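Local coordinates for protein formate dehydrogenase (PDB 6TTB) that probably oxidises formate to carbon dioxide with NAD as the hydride acceptor, at residues L111-S121 and N133-N143; A275-L285 and G296-P304. One frame throughout, in Å; residues are numbered along the deposited sequence.

Contact 1 comes first along the chain and closes before contact 2 opens. Contact 1 (111-121 with 133-143) lies in the five-stranded parallel sheet that ends at strand 135-138. Contact 2 (275-285 with 296-304) lies in the seven-stranded parallel sheet of the Rossmann-type NAD-binding domain. Each joins the parts of a beta-alpha-beta unit. Their centres are about 22 Å apart. Their nearest atoms are about 4 Å apart, so they do not touch. NAD is what they share: contact 1 brings Val119 and Asn143 to it, and contact 2 brings Ala275, Arg276, Asp300 and Val301. This places the cofactor between the two sheet-bearing parts of the chain, consistent with a site in an interdomain cleft.

Contact 1 (L111-S121 and N133-N143); sequences LKLAITAGVGS and NIGVVEVTGSN. With NAD (nicotinamide-adenine-dinucleotide), chain C.
Gly118 and Val139 continue the pairing of two parallel strands after an interruption on one side. Strands 113-116 and 135-138 run in register through Ile115 and Val137. After the bond from Thr116 N to Val137 O, at 2.9 Å, Ala117 makes an inverse gamma turn. The next cross-strand bond is then Val139 N to Gly118 O, at 2.8 Å. The strands belong to one beta-alpha-beta unit, with helix 126-131 between them. They lie in a five-stranded parallel sheet of strand order 2-1-3-4-5, as in flavodoxin-like folds. Other regular backbone bonds hold the pair, such as Ala114 N to Gly135 O at 2.8 Å.

Leu111 CD2 meets Ile134 CD1 at 3.6 Å, the two side chains crossing at a slant. Leu113 CD1 packs against the Gly135 carbonyl and Val137 CG1. Helix 330-348 packs on this face through Leu113 and Ile115. On the other face, Ala114 CB meets Val136 CG2 at 4.1 Å, and Val136 also rests on helix 126-131. Thr116 and Glu138 run alongside each other, CB against CB.

Val119 divides its two methyls. CG1 stands anti to the backbone N (chi1 156°) and faces NAD C6N at 3.7 Å. CG2 turns to the carbonyl of Val139 and to Thr140. Val139 O accepts from Ser142 N and Ser142 OG, which ties a type II turn. Beyond that turn, Asn143 ND2 donates to Gly327 O, and Asn143 OD1 lies 3.1 Å from C5N of the nicotinamide ring of NAD.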
loop_
_atom_site.group_PDB
_atom_site.type_symbol
_atom_site.label_atom_id
_atom_site.label_comp_id
_atom_site.label_asym_id
_atom_site.label_seq_id
_atom_site.Cartn_x
_atom_site.Cartn_y
_atom_site.Cartn_z
ATOM N N LEU A 111 -19.137 23.140 -31.417
ATOM C CA LEU A 111 -18.153 22.585 -30.521
ATOM C C LEU A 111 -16.923 22.169 -31.343
ATOM O O LEU A 111 -17.026 21.626 -32.422
ATOM C CB LEU A 111 -18.812 21.394 -29.847
ATOM C CG LEU A 111 -17.855 20.409 -29.219
ATOM C CD1 LEU A 111 -17.249 21.004 -27.967
ATOM C CD2 LEU A 111 -18.573 19.130 -28.914
ATOM N N LYS A 112 -15.762 22.489 -30.854
ATOM C CA LYS A 112 -14.612 22.431 -31.706
ATOM C C LYS A 112 -13.541 21.679 -30.954
ATOM O O LYS A 112 -12.717 20.981 -31.565
ATOM C CB LYS A 112 -14.199 23.851 -32.094
ATOM C CG LYS A 112 -15.201 24.631 -32.963
ATOM C CD LYS A 112 -14.690 26.057 -33.315
ATOM C CE LYS A 112 -15.127 27.177 -32.355
ATOM N NZ LYS A 112 -16.568 27.507 -32.537
ATOM N N LEU A 113 -13.640 21.728 -29.605
ATOM C CA LEU A 113 -12.544 21.233 -28.762
ATOM C C LEU A 113 -13.091 20.618 -27.480
ATOM O O LEU A 113 -13.826 21.251 -26.695
ATOM C CB LEU A 113 -11.515 22.347 -28.490
ATOM C CG LEU A 113 -10.185 21.885 -27.878
ATOM C CD1 LEU A 113 -9.614 20.670 -28.558
ATOM C CD2 LEU A 113 -9.118 23.035 -27.771
ATOM N N ALA A 114 -12.769 19.346 -27.315
ATOM C CA ALA A 114 -13.077 18.661 -26.074
ATOM C C ALA A 114 -11.781 18.414 -25.313
ATOM O O ALA A 114 -10.941 17.607 -25.717
ATOM C CB ALA A 114 -13.794 17.373 -26.372
ATOM N N ILE A 115 -11.604 19.152 -24.226
ATOM C CA ILE A 115 -10.383 18.992 -23.450
ATOM C C ILE A 115 -10.682 18.044 -22.302
ATOM O O ILE A 115 -11.688 18.235 -21.597
ATOM C CB ILE A 115 -9.926 20.349 -22.914
ATOM C CG1 ILE A 115 -9.878 21.428 -23.997
ATOM C CG2 ILE A 115 -8.607 20.219 -22.183
ATOM C CD1 ILE A 115 -9.490 22.717 -23.395
ATOM N N THR A 116 -9.807 17.058 -22.130
ATOM C CA THR A 116 -9.805 16.203 -20.972
ATOM C C THR A 116 -8.878 16.802 -19.889
ATOM O O THR A 116 -7.653 16.652 -19.941
ATOM C CB THR A 116 -9.284 14.806 -21.354
ATOM O OG1 THR A 116 -10.031 14.146 -22.404
ATOM C CG2 THR A 116 -9.126 13.910 -20.161
ATOM N N ALA A 117 -9.464 17.389 -18.838
ATOM C CA ALA A 117 -8.637 17.850 -17.736
ATOM C C ALA A 117 -8.015 16.657 -17.030
ATOM O O ALA A 117 -8.433 16.289 -15.968
ATOM C CB ALA A 117 -9.416 18.729 -16.762
ATOM N N GLY A 118 -6.936 16.166 -17.568
ATOM C CA GLY A 118 -6.270 15.015 -17.044
ATOM C C GLY A 118 -5.798 14.163 -18.210
ATOM O O GLY A 118 -5.535 14.704 -19.309
ATOM N N VAL A 119 -5.801 12.842 -17.992
ATOM C CA VAL A 119 -5.544 11.901 -19.044
ATOM C C VAL A 119 -6.639 10.811 -19.073
ATOM O O VAL A 119 -6.899 10.125 -18.082
ATOM C CB VAL A 119 -4.119 11.348 -18.857
ATOM C CG1 VAL A 119 -3.935 9.988 -19.504
ATOM C CG2 VAL A 119 -3.128 12.345 -19.439
ATOM N N GLY A 120 -7.225 10.601 -20.242
ATOM C CA GLY A 120 -8.162 9.524 -20.435
ATOM C C GLY A 120 -9.456 10.063 -21.015
ATOM O O GLY A 120 -10.225 10.741 -20.318
ATOM N N SER A 121 -9.674 9.779 -22.292
ATOM C CA SER A 121 -10.723 10.420 -23.040
ATOM C C SER A 121 -11.769 9.422 -23.423
ATOM O O SER A 121 -12.444 9.601 -24.418
ATOM C CB SER A 121 -10.173 11.052 -24.204
ATOM O OG SER A 121 -9.264 12.013 -23.736
ATOM N N ASN A 133 -15.493 16.754 -36.808
ATOM C CA ASN A 133 -14.302 17.567 -36.860
ATOM C C ASN A 133 -14.137 18.417 -35.577
ATOM O O ASN A 133 -13.650 19.537 -35.621
ATOM C CB ASN A 133 -14.159 18.223 -38.237
ATOM C CG ASN A 133 -12.747 18.658 -38.479
ATOM O OD1 ASN A 133 -12.526 19.649 -39.101
ATOM N ND2 ASN A 133 -11.794 18.020 -37.840
ATOM N N ILE A 134 -14.489 17.823 -34.444
ATOM C CA ILE A 134 -14.116 18.264 -33.106
ATOM C C ILE A 134 -12.743 17.672 -32.751
ATOM O O ILE A 134 -12.515 16.501 -32.964
ATOM C CB ILE A 134 -15.175 17.717 -32.141
ATOM C CG1 ILE A 134 -16.516 18.405 -32.270
ATOM C CG2 ILE A 134 -14.706 17.652 -30.689
ATOM C CD1 ILE A 134 -17.617 17.456 -31.927
ATOM N N GLY A 135 -11.867 18.485 -32.135
ATOM C CA GLY A 135 -10.572 18.027 -31.665
ATOM C C GLY A 135 -10.680 17.531 -30.236
ATOM O O GLY A 135 -11.484 18.048 -29.468
ATOM N N VAL A 136 -9.834 16.583 -29.877
ATOM C CA VAL A 136 -9.855 16.003 -28.546
ATOM C C VAL A 136 -8.427 15.909 -28.011
ATOM O O VAL A 136 -7.545 15.269 -28.638
ATOM C CB VAL A 136 -10.492 14.612 -28.587
ATOM C CG1 VAL A 136 -10.297 13.869 -27.293
ATOM C CG2 VAL A 136 -11.975 14.699 -28.970
ATOM N N VAL A 137 -8.205 16.505 -26.829
ATOM C CA VAL A 137 -6.859 16.619 -26.313
ATOM C C VAL A 137 -6.933 16.431 -24.828
ATOM O O VAL A 137 -7.800 17.001 -24.185
ATOM C CB VAL A 137 -6.205 17.974 -26.637
ATOM C CG1 VAL A 137 -6.315 18.265 -28.103
ATOM C CG2 VAL A 137 -6.862 19.079 -25.855
ATOM N N GLU A 138 -5.955 15.704 -24.297
ATOM C CA GLU A 138 -5.783 15.570 -22.882
ATOM C C GLU A 138 -4.366 16.058 -22.565
ATOM O O GLU A 138 -3.646 16.406 -23.482
ATOM C CB GLU A 138 -6.136 14.124 -22.457
ATOM C CG GLU A 138 -5.140 13.023 -22.901
ATOM C CD GLU A 138 -5.674 11.559 -22.907
ATOM O OE1 GLU A 138 -6.913 11.342 -22.962
ATOM O OE2 GLU A 138 -4.856 10.630 -22.978
ATOM N N VAL A 139 -4.003 16.092 -21.263
ATOM C CA VAL A 139 -2.764 16.652 -20.722
ATOM C C VAL A 139 -1.739 15.530 -20.468
ATOM O O VAL A 139 -1.391 15.168 -19.334
ATOM C CB VAL A 139 -3.077 17.373 -19.407
ATOM C CG1 VAL A 139 -1.870 18.161 -18.910
ATOM C CG2 VAL A 139 -4.320 18.257 -19.532
ATOM N N THR A 140 -1.203 14.995 -21.538
ATOM C CA THR A 140 -0.256 13.919 -21.413
ATOM C C THR A 140 0.827 14.344 -20.423
ATOM O O THR A 140 1.283 15.473 -20.435
ATOM C CB THR A 140 0.197 13.472 -22.805
ATOM O OG1 THR A 140 -1.012 13.443 -23.586
ATOM C CG2 THR A 140 0.831 12.104 -22.832
ATOM N N GLY A 141 1.184 13.431 -19.525
ATOM C CA GLY A 141 2.386 13.597 -18.735
ATOM C C GLY A 141 2.063 14.063 -17.332
ATOM O O GLY A 141 2.676 13.603 -16.381
ATOM N N SER A 142 0.950 14.775 -17.225
ATOM C CA SER A 142 0.654 15.605 -16.090
ATOM C C SER A 142 0.544 14.812 -14.764
ATOM O O SER A 142 0.584 15.437 -13.674
ATOM C CB SER A 142 -0.562 16.363 -16.379
ATOM O OG SER A 142 -1.678 15.508 -16.256
ATOM N N ASN A 143 0.362 13.461 -14.833
ATOM C CA ASN A 143 0.075 12.683 -13.612
ATOM C C ASN A 143 0.584 11.237 -13.721
ATOM O O ASN A 143 0.170 10.315 -12.995
ATOM C CB ASN A 143 -1.386 12.746 -13.249
ATOM C CG ASN A 143 -2.238 12.237 -14.388
ATOM O OD1 ASN A 143 -1.780 11.416 -15.206
ATOM N ND2 ASN A 143 -3.490 12.667 -14.416
HETATM P PA NAD C . 1.943 4.993 -22.333
HETATM O O1A NAD C . 1.476 5.209 -23.733
HETATM O O2A NAD C . 3.271 5.538 -21.842
HETATM O O5B NAD C . 1.793 3.440 -21.929
HETATM C C5B NAD C . 1.024 2.520 -22.732
HETATM C C4B NAD C . 1.972 1.496 -23.304
HETATM O O4B NAD C . 1.259 0.247 -23.378
HETATM C C3B NAD C . 2.508 1.804 -24.723
HETATM O O3B NAD C . 3.880 2.189 -24.802
HETATM C C2B NAD C . 2.236 0.537 -25.543
HETATM O O2B NAD C . 3.390 0.023 -26.174
HETATM C C1B NAD C . 1.603 -0.447 -24.549
HETATM N N9A NAD C . 0.429 -1.137 -25.095
HETATM C C8A NAD C . -0.266 -0.802 -26.250
HETATM N N7A NAD C . -1.171 -1.689 -26.591
HETATM C C5A NAD C . -1.010 -2.726 -25.673
HETATM C C6A NAD C . -1.630 -4.001 -25.524
HETATM N N6A NAD C . -2.518 -4.506 -26.362
HETATM N N1A NAD C . -1.161 -4.810 -24.541
HETATM C C2A NAD C . -0.221 -4.330 -23.711
HETATM N N3A NAD C . 0.399 -3.146 -23.726
HETATM C C4A NAD C . -0.030 -2.384 -24.737
HETATM O O3 NAD C . 0.842 5.564 -21.392
HETATM P PN NAD C . 1.065 5.791 -19.864
HETATM O O1N NAD C . 1.359 7.259 -19.699
HETATM O O2N NAD C . 2.056 4.788 -19.348
HETATM O O5D NAD C . -0.417 5.442 -19.310
HETATM C C5D NAD C . -0.705 4.086 -18.850
HETATM C C4D NAD C . -2.183 3.977 -18.711
HETATM O O4D NAD C . -2.548 4.507 -17.414
HETATM C C3D NAD C . -2.943 4.796 -19.782
HETATM O O3D NAD C . -3.636 3.975 -20.710
HETATM C C2D NAD C . -3.847 5.737 -18.981
HETATM O O2D NAD C . -5.218 5.748 -19.355
HETATM C C1D NAD C . -3.717 5.286 -17.538
HETATM N N1N NAD C . -3.615 6.470 -16.670
HETATM C C2N NAD C . -4.534 6.629 -15.588
HETATM C C3N NAD C . -4.455 7.757 -14.740
HETATM C C7N NAD C . -5.227 7.788 -13.419
HETATM O O7N NAD C . -5.530 8.879 -12.939
HETATM N N7N NAD C . -5.529 6.625 -12.808
HETATM C C4N NAD C . -3.591 8.840 -15.144
HETATM C C5N NAD C . -2.714 8.677 -16.238
HETATM C C6N NAD C . -2.765 7.496 -17.005
#

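Contact 2 (A275-L285 and G296-P304); sequences ARGKIVNRDAL and GYAGDVWYP. With NAD (nicotinamide-adenine-dinucleotide), chain C.
Asn281 OD1 takes a sound bond from Ala284 N and a weak one from Asp283 N, and so caps the helix that lays Leu285 on Tyr297. Ala284 N reaches Asn281 OD1 at 2.7 Å, in the carbonyl plane and on a lone pair. Asn281 ND2 is bonded to Asn255.

One turn on, Leu285 has CG anti to its backbone N (chi1 172°), and this sends its methyls onto the tyrosine. CD2 sits over the middle of the Tyr297 ring, 3.7 Å from the centroid and 12° off the normal, a CH-pi contact. Leu285 CD1 meets Tyr297 CD2. Val280 CG1 approaches the same ring obliquely.

Val301 follows strand 294-299 in a loop and faces 275-277. Its CG1 meets Ala275 O at 3.3 Å, and its CG2 meets Gly277 N at 3.4 Å. Gly277 has no side chain, and its CA comes within 3.7 Å of Trp302 C. Lys278 CG then lies over one face of Tyr303, 4.0 Å from the ring centroid and set toward its rim. Trp302 leaves the backbone away from 275-285 and meets Trp174 of the second subunit edge-to-face.

Both segments reach NAD. Arg276 NE donates to the ribose O2D in a nearly straight bond (167°), while Arg276 NH1 forms a salt bridge with Asp122. Asp300 OD1 takes a weak bond from the carboxamide N7N of NAD, and its OD2 accepts from Ser326 N. Strand 269-273, helix 282-291 and strand 294-299 form the beta-alpha-beta unit of a Rossmann-type domain, with the loops after its strands lining the nicotinamide side of the cofactor site.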
loop_
_atom_site.group_PDB
_atom_site.type_symbol
_atom_site.label_atom_id
_atom_site.label_comp_id
_atom_site.label_asym_id
_atom_site.label_seq_id
_atom_site.Cartn_x
_atom_site.Cartn_y
_atom_site.Cartn_z
ATOM N N ALA A 275 -5.098 1.681 -14.696
ATOM C CA ALA A 275 -5.092 2.154 -16.075
ATOM C C ALA A 275 -6.526 2.504 -16.484
ATOM O O ALA A 275 -6.923 3.651 -16.316
ATOM C CB ALA A 275 -4.386 1.216 -17.002
ATOM N N ARG A 276 -7.339 1.538 -16.925
ATOM C CA ARG A 276 -8.762 1.859 -17.088
ATOM C C ARG A 276 -9.655 0.678 -16.702
ATOM O O ARG A 276 -9.385 -0.444 -17.074
ATOM C CB ARG A 276 -9.153 2.484 -18.453
ATOM C CG ARG A 276 -8.050 3.211 -19.204
ATOM C CD ARG A 276 -8.413 4.617 -19.635
ATOM N NE ARG A 276 -7.370 5.150 -20.541
ATOM C CZ ARG A 276 -7.544 5.453 -21.832
ATOM N NH1 ARG A 276 -8.725 5.285 -22.397
ATOM N NH2 ARG A 276 -6.520 5.872 -22.566
ATOM N N GLY A 277 -10.781 0.992 -16.040
ATOM C CA GLY A 277 -11.750 0.015 -15.571
ATOM C C GLY A 277 -12.008 -1.119 -16.557
ATOM O O GLY A 277 -12.014 -2.293 -16.149
ATOM N N LYS A 278 -12.303 -0.764 -17.841
ATOM C CA LYS A 278 -12.925 -1.716 -18.787
ATOM C C LYS A 278 -11.940 -2.797 -19.202
ATOM O O LYS A 278 -12.343 -3.774 -19.824
ATOM C CB LYS A 278 -13.354 -1.032 -20.095
ATOM C CG LYS A 278 -14.758 -1.337 -20.618
ATOM C CD LYS A 278 -14.803 -1.278 -22.161
ATOM C CE LYS A 278 -16.190 -1.256 -22.791
ATOM N NZ LYS A 278 -16.930 -2.507 -22.515
ATOM N N ILE A 279 -10.646 -2.608 -18.952
ATOM C CA ILE A 279 -9.707 -3.670 -19.338
ATOM C C ILE A 279 -10.045 -4.933 -18.557
ATOM O O ILE A 279 -9.700 -6.079 -18.986
ATOM C CB ILE A 279 -8.243 -3.309 -19.090
ATOM C CG1 ILE A 279 -7.775 -2.225 -20.040
ATOM C CG2 ILE A 279 -7.350 -4.572 -19.163
ATOM C CD1 ILE A 279 -6.593 -1.472 -19.543
ATOM N N VAL A 280 -10.692 -4.709 -17.390
ATOM C CA VAL A 280 -10.902 -5.817 -16.525
ATOM C C VAL A 280 -12.382 -6.069 -16.404
ATOM O O VAL A 280 -13.131 -5.222 -15.944
ATOM C CB VAL A 280 -10.206 -5.660 -15.171
ATOM C CG1 VAL A 280 -10.647 -6.788 -14.229
ATOM C CG2 VAL A 280 -8.691 -5.672 -15.350
ATOM N N ASN A 281 -12.754 -7.308 -16.708
ATOM C CA ASN A 281 -14.147 -7.659 -16.786
ATOM C C ASN A 281 -14.771 -7.544 -15.404
ATOM O O ASN A 281 -14.473 -8.346 -14.517
ATOM C CB ASN A 281 -14.389 -9.064 -17.342
ATOM C CG ASN A 281 -15.893 -9.302 -17.480
ATOM O OD1 ASN A 281 -16.520 -9.753 -16.531
ATOM N ND2 ASN A 281 -16.506 -8.798 -18.572
ATOM N N ARG A 282 -15.722 -6.604 -15.278
ATOM C CA ARG A 282 -16.303 -6.292 -13.982
ATOM C C ARG A 282 -16.633 -7.582 -13.240
ATOM O O ARG A 282 -16.247 -7.765 -12.072
ATOM C CB ARG A 282 -17.572 -5.483 -14.129
ATOM C CG ARG A 282 -18.269 -5.282 -12.800
ATOM C CD ARG A 282 -19.526 -4.467 -12.957
ATOM N NE ARG A 282 -20.513 -5.492 -13.169
ATOM C CZ ARG A 282 -21.607 -5.343 -13.860
ATOM N NH1 ARG A 282 -21.922 -4.164 -14.356
ATOM N NH2 ARG A 282 -22.385 -6.372 -14.039
ATOM N N ASP A 283 -17.335 -8.473 -13.935
ATOM C CA ASP A 283 -18.020 -9.570 -13.289
ATOM C C ASP A 283 -17.063 -10.735 -13.081
ATOM O O ASP A 283 -17.079 -11.421 -12.059
ATOM C CB ASP A 283 -19.215 -9.971 -14.131
ATOM C CG ASP A 283 -20.428 -9.063 -13.907
ATOM O OD1 ASP A 283 -20.346 -8.080 -13.016
ATOM O OD2 ASP A 283 -21.486 -9.365 -14.537
ATOM N N ALA A 284 -16.258 -10.997 -14.100
ATOM C CA ALA A 284 -15.263 -12.043 -14.019
ATOM C C ALA A 284 -14.379 -11.798 -12.801
ATOM O O ALA A 284 -14.055 -12.760 -12.093
ATOM C CB ALA A 284 -14.466 -12.100 -15.278
ATOM N N LEU A 285 -14.032 -10.514 -12.527
ATOM C CA LEU A 285 -13.045 -10.240 -11.504
ATOM C C LEU A 285 -13.637 -10.545 -10.128
ATOM O O LEU A 285 -12.944 -11.015 -9.231
ATOM C CB LEU A 285 -12.624 -8.778 -11.567
ATOM C CG LEU A 285 -11.733 -8.347 -10.417
ATOM C CD1 LEU A 285 -10.300 -8.519 -10.828
ATOM C CD2 LEU A 285 -11.983 -6.901 -10.011
ATOM N N GLY A 296 -6.209 -10.931 -4.298
ATOM C CA GLY A 296 -6.675 -9.548 -4.102
ATOM C C GLY A 296 -6.695 -8.750 -5.391
ATOM O O GLY A 296 -5.951 -9.104 -6.319
ATOM N N TYR A 297 -7.533 -7.652 -5.427
ATOM C CA TYR A 297 -7.503 -6.635 -6.513
ATOM C C TYR A 297 -7.492 -5.237 -5.895
ATOM O O TYR A 297 -8.251 -4.940 -4.941
ATOM C CB TYR A 297 -8.683 -6.776 -7.506
ATOM C CG TYR A 297 -8.825 -5.700 -8.597
ATOM C CD1 TYR A 297 -9.487 -4.513 -8.347
ATOM C CD2 TYR A 297 -8.365 -5.889 -9.901
ATOM C CE1 TYR A 297 -9.725 -3.570 -9.329
ATOM C CE2 TYR A 297 -8.525 -4.909 -10.891
ATOM C CZ TYR A 297 -9.237 -3.748 -10.612
ATOM O OH TYR A 297 -9.387 -2.720 -11.542
ATOM N N ALA A 298 -6.606 -4.393 -6.428
ATOM C CA ALA A 298 -6.688 -2.959 -6.184
ATOM C C ALA A 298 -6.557 -2.192 -7.479
ATOM O O ALA A 298 -6.334 -2.786 -8.552
ATOM C CB ALA A 298 -5.671 -2.483 -5.186
ATOM N N GLY A 299 -6.679 -0.854 -7.331
ATOM C CA GLY A 299 -6.744 0.113 -8.407
ATOM C C GLY A 299 -7.748 1.184 -8.087
ATOM O O GLY A 299 -8.450 1.051 -7.118
ATOM N N ASP A 300 -7.888 2.175 -8.980
ATOM C CA ASP A 300 -8.719 3.350 -8.722
ATOM C C ASP A 300 -9.575 3.720 -9.958
ATOM O O ASP A 300 -10.069 4.882 -10.043
ATOM C CB ASP A 300 -7.888 4.549 -8.235
ATOM C CG ASP A 300 -7.113 5.280 -9.347
ATOM O OD1 ASP A 300 -6.767 4.631 -10.394
ATOM O OD2 ASP A 300 -6.867 6.504 -9.190
ATOM N N VAL A 301 -9.728 2.767 -10.914
ATOM C CA VAL A 301 -10.357 3.116 -12.194
ATOM C C VAL A 301 -11.566 2.216 -12.403
ATOM O O VAL A 301 -11.505 1.044 -12.039
ATOM C CB VAL A 301 -9.373 3.014 -13.374
ATOM C CG1 VAL A 301 -8.363 4.116 -13.381
ATOM C CG2 VAL A 301 -8.686 1.653 -13.445
ATOM N N TRP A 302 -12.675 2.771 -12.964
ATOM C CA TRP A 302 -13.942 2.025 -12.953
ATOM C C TRP A 302 -14.667 2.002 -14.318
ATOM O O TRP A 302 -14.620 3.000 -15.065
ATOM C CB TRP A 302 -14.842 2.629 -11.923
ATOM C CG TRP A 302 -14.241 2.716 -10.575
ATOM C CD1 TRP A 302 -13.233 3.544 -10.170
ATOM C CD2 TRP A 302 -14.729 2.047 -9.396
ATOM N NE1 TRP A 302 -12.990 3.369 -8.838
ATOM C CE2 TRP A 302 -13.910 2.483 -8.323
ATOM C CE3 TRP A 302 -15.734 1.083 -9.166
ATOM C CZ2 TRP A 302 -14.052 1.985 -7.031
ATOM C CZ3 TRP A 302 -15.850 0.589 -7.890
ATOM C CH2 TRP A 302 -15.014 1.030 -6.843
ATOM N N TYR A 303 -15.529 0.965 -14.526
ATOM C CA TYR A 303 -16.535 1.024 -15.612
ATOM C C TYR A 303 -17.986 0.899 -15.072
ATOM O O TYR A 303 -18.450 -0.176 -14.634
ATOM C CB TYR A 303 -16.219 0.028 -16.746
ATOM C CG TYR A 303 -17.075 0.245 -17.976
ATOM C CD1 TYR A 303 -17.078 1.477 -18.645
ATOM C CD2 TYR A 303 -17.966 -0.742 -18.440
ATOM C CE1 TYR A 303 -17.979 1.742 -19.676
ATOM C CE2 TYR A 303 -18.857 -0.491 -19.486
ATOM C CZ TYR A 303 -18.870 0.762 -20.099
ATOM O OH TYR A 303 -19.711 1.004 -21.162
ATOM N N PRO A 304 -18.824 1.951 -15.194
ATOM C CA PRO A 304 -18.393 3.255 -15.695
ATOM C C PRO A 304 -17.955 4.193 -14.562
ATOM O O PRO A 304 -17.925 3.806 -13.407
ATOM C CB PRO A 304 -19.745 3.735 -16.190
ATOM C CG PRO A 304 -20.654 3.345 -15.037
ATOM C CD PRO A 304 -20.273 1.906 -14.864
HETATM P PA NAD C . 1.943 4.993 -22.333
HETATM O O1A NAD C . 1.476 5.209 -23.733
HETATM O O2A NAD C . 3.271 5.538 -21.842
HETATM O O5B NAD C . 1.793 3.440 -21.929
HETATM C C5B NAD C . 1.024 2.520 -22.732
HETATM C C4B NAD C . 1.972 1.496 -23.304
HETATM O O4B NAD C . 1.259 0.247 -23.378
HETATM C C3B NAD C . 2.508 1.804 -24.723
HETATM O O3B NAD C . 3.880 2.189 -24.802
HETATM C C2B NAD C . 2.236 0.537 -25.543
HETATM O O2B NAD C . 3.390 0.023 -26.174
HETATM C C1B NAD C . 1.603 -0.447 -24.549
HETATM N N9A NAD C . 0.429 -1.137 -25.095
HETATM C C8A NAD C . -0.266 -0.802 -26.250
HETATM N N7A NAD C . -1.171 -1.689 -26.591
HETATM C C5A NAD C . -1.010 -2.726 -25.673
HETATM C C6A NAD C . -1.630 -4.001 -25.524
HETATM N N6A NAD C . -2.518 -4.506 -26.362
HETATM N N1A NAD C . -1.161 -4.810 -24.541
HETATM C C2A NAD C . -0.221 -4.330 -23.711
HETATM N N3A NAD C . 0.399 -3.146 -23.726
HETATM C C4A NAD C . -0.030 -2.384 -24.737
HETATM O O3 NAD C . 0.842 5.564 -21.392
HETATM P PN NAD C . 1.065 5.791 -19.864
HETATM O O1N NAD C . 1.359 7.259 -19.699
HETATM O O2N NAD C . 2.056 4.788 -19.348
HETATM O O5D NAD C . -0.417 5.442 -19.310
HETATM C C5D NAD C . -0.705 4.086 -18.850
HETATM C C4D NAD C . -2.183 3.977 -18.711
HETATM O O4D NAD C . -2.548 4.507 -17.414
HETATM C C3D NAD C . -2.943 4.796 -19.782
HETATM O O3D NAD C . -3.636 3.975 -20.710
HETATM C C2D NAD C . -3.847 5.737 -18.981
HETATM O O2D NAD C . -5.218 5.748 -19.355
HETATM C C1D NAD C . -3.717 5.286 -17.538
HETATM N N1N NAD C . -3.615 6.470 -16.670
HETATM C C2N NAD C . -4.534 6.629 -15.588
HETATM C C3N NAD C . -4.455 7.757 -14.740
HETATM C C7N NAD C . -5.227 7.788 -13.419
HETATM O O7N NAD C . -5.530 8.879 -12.939
HETATM N N7N NAD C . -5.529 6.625 -12.808
HETATM C C4N NAD C . -3.591 8.840 -15.144
HETATM C C5N NAD C . -2.714 8.677 -16.238
HETATM C C6N NAD C . -2.765 7.496 -17.005
#